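Long-range contact in CCMAN5 (Cellulosimicrobium cellulans, PDB 2XSG), which hydrolyses alpha-mannosidic linkages as a calcium-binding family 92 glycoside hydrolase and enables mannose-6-phosphate modification of yeast-produced lysosomal enzymes: residues 585-593 against 656-666. Residues are numbered along the deposited sequence; the frame is centred on the assembly and turned at random.
Sequences SNANEIDLQ and LPTMDNDAGTM. With CA (calcium ion), chain C.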
loop_
_atom_site.group_PDB
_atom_site.type_symbol
_atom_site.label_atom_id
_atom_site.label_comp_id
_atom_site.label_asym_id
_atom_site.label_seq_id
_atom_site.Cartn_x
_atom_site.Cartn_y
_atom_site.Cartn_z
ATOM N N SER A 585 -9.593 -12.224 -11.220
ATOM C CA SER A 585 -9.631 -12.095 -9.764
ATOM C C SER A 585 -9.642 -10.635 -9.350
ATOM O O SER A 585 -8.829 -9.837 -9.842
ATOM C CB SER A 585 -8.468 -12.819 -9.094
ATOM O OG SER A 585 -8.562 -12.704 -7.675
ATOM N N ASN A 586 -10.551 -10.292 -8.435
ATOM C CA ASN A 586 -10.568 -8.958 -7.806
ATOM C C ASN A 586 -9.736 -8.864 -6.517
ATOM O O ASN A 586 -9.492 -7.771 -6.008
ATOM C CB ASN A 586 -12.007 -8.523 -7.497
ATOM C CG ASN A 586 -12.901 -8.556 -8.720
ATOM O OD1 ASN A 586 -13.899 -9.299 -8.771
ATOM N ND2 ASN A 586 -12.537 -7.794 -9.718
ATOM N N ALA A 587 -9.288 -10.006 -6.007
ATOM C CA ALA A 587 -8.747 -10.086 -4.650
ATOM C C ALA A 587 -7.238 -9.879 -4.603
ATOM O O ALA A 587 -6.672 -9.673 -3.524
ATOM C CB ALA A 587 -9.128 -11.431 -4.004
ATOM N N ASN A 588 -6.601 -9.936 -5.770
ATOM C CA ASN A 588 -5.153 -9.767 -5.905
ATOM C C ASN A 588 -4.790 -8.832 -7.061
ATOM O O ASN A 588 -5.637 -8.520 -7.921
ATOM C CB ASN A 588 -4.490 -11.123 -6.133
ATOM C CG ASN A 588 -3.083 -11.176 -5.619
ATOM O OD1 ASN A 588 -2.720 -10.446 -4.698
ATOM N ND2 ASN A 588 -2.269 -12.039 -6.212
ATOM N N GLU A 589 -3.529 -8.401 -7.089
ATOM C CA GLU A 589 -3.052 -7.399 -8.047
ATOM C C GLU A 589 -2.573 -7.959 -9.392
ATOM O O GLU A 589 -2.266 -7.182 -10.302
ATOM C CB GLU A 589 -1.899 -6.575 -7.446
ATOM C CG GLU A 589 -2.276 -5.685 -6.264
ATOM C CD GLU A 589 -2.154 -6.398 -4.940
ATOM O OE1 GLU A 589 -1.901 -7.606 -4.939
ATOM O OE2 GLU A 589 -2.305 -5.747 -3.892
ATOM N N ILE A 590 -2.501 -9.283 -9.511
ATOM C CA ILE A 590 -1.952 -9.922 -10.699
ATOM C C ILE A 590 -2.643 -9.417 -11.972
ATOM O O ILE A 590 -1.984 -8.979 -12.919
ATOM C CB ILE A 590 -2.050 -11.471 -10.625
ATOM C CG1 ILE A 590 -1.183 -12.045 -9.480
ATOM C CG2 ILE A 590 -1.699 -12.105 -11.987
ATOM C CD1 ILE A 590 0.204 -11.430 -9.328
ATOM N N ASP A 591 -3.974 -9.483 -11.998
ATOM C CA ASP A 591 -4.690 -8.999 -13.185
ATOM C C ASP A 591 -5.554 -7.771 -12.900
ATOM O O ASP A 591 -6.676 -7.658 -13.399
ATOM C CB ASP A 591 -5.423 -10.136 -13.922
ATOM C CG ASP A 591 -6.561 -10.754 -13.112
ATOM O OD1 ASP A 591 -6.453 -10.916 -11.879
ATOM O OD2 ASP A 591 -7.580 -11.104 -13.741
ATOM N N LEU A 592 -4.997 -6.834 -12.117
ATOM C CA LEU A 592 -5.674 -5.576 -11.770
ATOM C C LEU A 592 -6.150 -4.804 -12.993
ATOM O O LEU A 592 -7.196 -4.132 -12.953
ATOM C CB LEU A 592 -4.745 -4.634 -11.000
ATOM C CG LEU A 592 -4.643 -4.568 -9.477
ATOM C CD1 LEU A 592 -3.533 -3.567 -9.082
ATOM C CD2 LEU A 592 -5.976 -4.193 -8.828
ATOM N N GLN A 593 -5.342 -4.858 -14.051
ATOM C CA GLN A 593 -5.611 -4.103 -15.264
ATOM C C GLN A 593 -6.668 -4.763 -16.133
ATOM O O GLN A 593 -7.163 -4.137 -17.061
ATOM C CB GLN A 593 -4.318 -3.895 -16.068
ATOM C CG GLN A 593 -3.874 -5.066 -16.932
ATOM C CD GLN A 593 -3.247 -6.215 -16.175
ATOM O OE1 GLN A 593 -3.446 -6.391 -14.963
ATOM N NE2 GLN A 593 -2.475 -7.028 -16.899
ATOM N N LEU A 656 -12.584 -7.868 0.119
ATOM C CA LEU A 656 -12.828 -9.306 0.135
ATOM C C LEU A 656 -11.960 -9.976 1.204
ATOM O O LEU A 656 -10.876 -9.473 1.516
ATOM C CB LEU A 656 -12.493 -9.901 -1.225
ATOM C CG LEU A 656 -13.395 -9.464 -2.394
ATOM C CD1 LEU A 656 -12.808 -9.961 -3.692
ATOM C CD2 LEU A 656 -14.819 -9.969 -2.208
ATOM N N PRO A 657 -12.419 -11.116 1.751
ATOM C CA PRO A 657 -11.517 -11.859 2.628
ATOM C C PRO A 657 -10.245 -12.252 1.836
ATOM O O PRO A 657 -10.353 -12.597 0.660
ATOM C CB PRO A 657 -12.333 -13.101 3.001
ATOM C CG PRO A 657 -13.389 -13.214 1.887
ATOM C CD PRO A 657 -13.708 -11.817 1.539
ATOM N N THR A 658 -9.086 -12.204 2.504
ATOM C CA THR A 658 -7.730 -12.404 1.935
ATOM C C THR A 658 -7.191 -11.244 1.073
ATOM O O THR A 658 -6.012 -11.244 0.680
ATOM C CB THR A 658 -7.584 -13.672 1.058
ATOM O OG1 THR A 658 -8.221 -13.433 -0.205
ATOM C CG2 THR A 658 -8.131 -14.935 1.726
ATOM N N MET A 659 -8.044 -10.292 0.737
ATOM C CA MET A 659 -7.657 -9.223 -0.175
ATOM C C MET A 659 -6.901 -8.118 0.566
ATOM O O MET A 659 -7.494 -7.157 1.026
ATOM C CB MET A 659 -8.898 -8.674 -0.879
ATOM C CG MET A 659 -8.653 -7.478 -1.809
ATOM S SD MET A 659 -10.216 -7.045 -2.587
ATOM C CE MET A 659 -9.758 -5.536 -3.430
ATOM N N ASP A 660 -5.589 -8.285 0.720
ATOM C CA ASP A 660 -4.776 -7.309 1.442
ATOM C C ASP A 660 -4.677 -6.057 0.594
ATOM O O ASP A 660 -4.641 -6.150 -0.625
ATOM C CB ASP A 660 -3.380 -7.878 1.701
ATOM C CG ASP A 660 -3.401 -9.053 2.654
ATOM O OD1 ASP A 660 -4.321 -9.105 3.502
ATOM O OD2 ASP A 660 -2.517 -9.938 2.546
ATOM N N ASN A 661 -4.681 -4.890 1.231
ATOM C CA ASN A 661 -4.559 -3.626 0.504
ATOM C C ASN A 661 -3.170 -3.521 -0.175
ATOM O O ASN A 661 -3.040 -2.929 -1.263
ATOM C CB ASN A 661 -4.779 -2.444 1.464
ATOM C CG ASN A 661 -5.287 -1.183 0.764
ATOM O OD1 ASN A 661 -5.067 -0.975 -0.444
ATOM N ND2 ASN A 661 -5.972 -0.323 1.530
ATOM N N ASP A 662 -2.158 -4.113 0.471
ATOM C CA ASP A 662 -0.749 -4.063 0.026
ATOM C C ASP A 662 -0.225 -2.631 -0.135
ATOM O O ASP A 662 -0.131 -2.102 -1.254
ATOM C CB ASP A 662 -0.530 -4.865 -1.268
ATOM C CG ASP A 662 -0.899 -6.345 -1.116
ATOM O OD1 ASP A 662 -0.405 -7.017 -0.184
ATOM O OD2 ASP A 662 -1.674 -6.843 -1.956
ATOM N N ALA A 663 0.120 -2.009 0.983
ATOM C CA ALA A 663 0.702 -0.660 0.949
ATOM C C ALA A 663 -0.180 0.332 0.178
ATOM O O ALA A 663 0.324 1.198 -0.558
ATOM C CB ALA A 663 2.126 -0.710 0.336
ATOM N N GLY A 664 -1.489 0.193 0.339
ATOM C CA GLY A 664 -2.452 1.108 -0.251
ATOM C C GLY A 664 -2.746 0.881 -1.723
ATOM O O GLY A 664 -3.360 1.739 -2.358
ATOM N N THR A 665 -2.326 -0.261 -2.276
ATOM C CA THR A 665 -2.585 -0.535 -3.705
ATOM C C THR A 665 -4.078 -0.644 -4.037
ATOM O O THR A 665 -4.569 0.015 -4.962
ATOM C CB THR A 665 -1.875 -1.802 -4.211
ATOM O OG1 THR A 665 -0.481 -1.700 -3.919
ATOM C CG2 THR A 665 -2.076 -1.963 -5.749
ATOM N N MET A 666 -4.795 -1.494 -3.309
ATOM C CA MET A 666 -6.220 -1.662 -3.589
ATOM C C MET A 666 -6.962 -0.313 -3.447
ATOM O O MET A 666 -7.778 0.035 -4.312
ATOM C CB MET A 666 -6.833 -2.792 -2.757
ATOM C CG MET A 666 -6.302 -4.196 -3.126
ATOM S SD MET A 666 -6.267 -4.470 -4.934
ATOM C CE MET A 666 -6.034 -6.254 -4.989
HETATM CA CA CA C . -2.089 -9.157 -2.814
HETATM O O HOH W 1 -4.399 -8.490 -2.344
#
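Glu-589 bends at its second torsion (chi2 89°), and this turns its carboxylate to the calcium ion that Asp-662 also binds. Asp-662 comes from the other segment, where CG anti to its carbonyl carbon (chi1 -59°) brings OD2 to the same ion. The calcium takes Asn-588 OD1 at 2.4 Å, Glu-589 OE1 at 2.6 Å and Asp-662 OD2 at 2.5 Å. Water 1 is a further ligand and donates to Ala-587 O and Asp-660 O, one from each segment. Gln-536 O accepts from Asn-588 ND2, which fixes that amide with its oxygen on the metal.

Beside the site, Met-659 runs extended along the backbone of 586-587. Its CG lies 3.4 Å from Ala-587 O and its CE 3.4 Å from Asn-586 O. With an alanine here, CG, SD and CE would be gone, and the carbonyl of Asn-586 is likely to lose the apolar cover they give it. Met-666 CE packs 3.5 Å from Asn-588 C, and its SD meets Leu-592 CD2. Thr-665 CG2 sits 3.8 Å from Glu-589 CG.

The calcium and water 1 tie the segments together through polar atoms. Glu-589 and Asp-662 share the calcium as ligands, and so pin two loops of the catalytic domain to one ion.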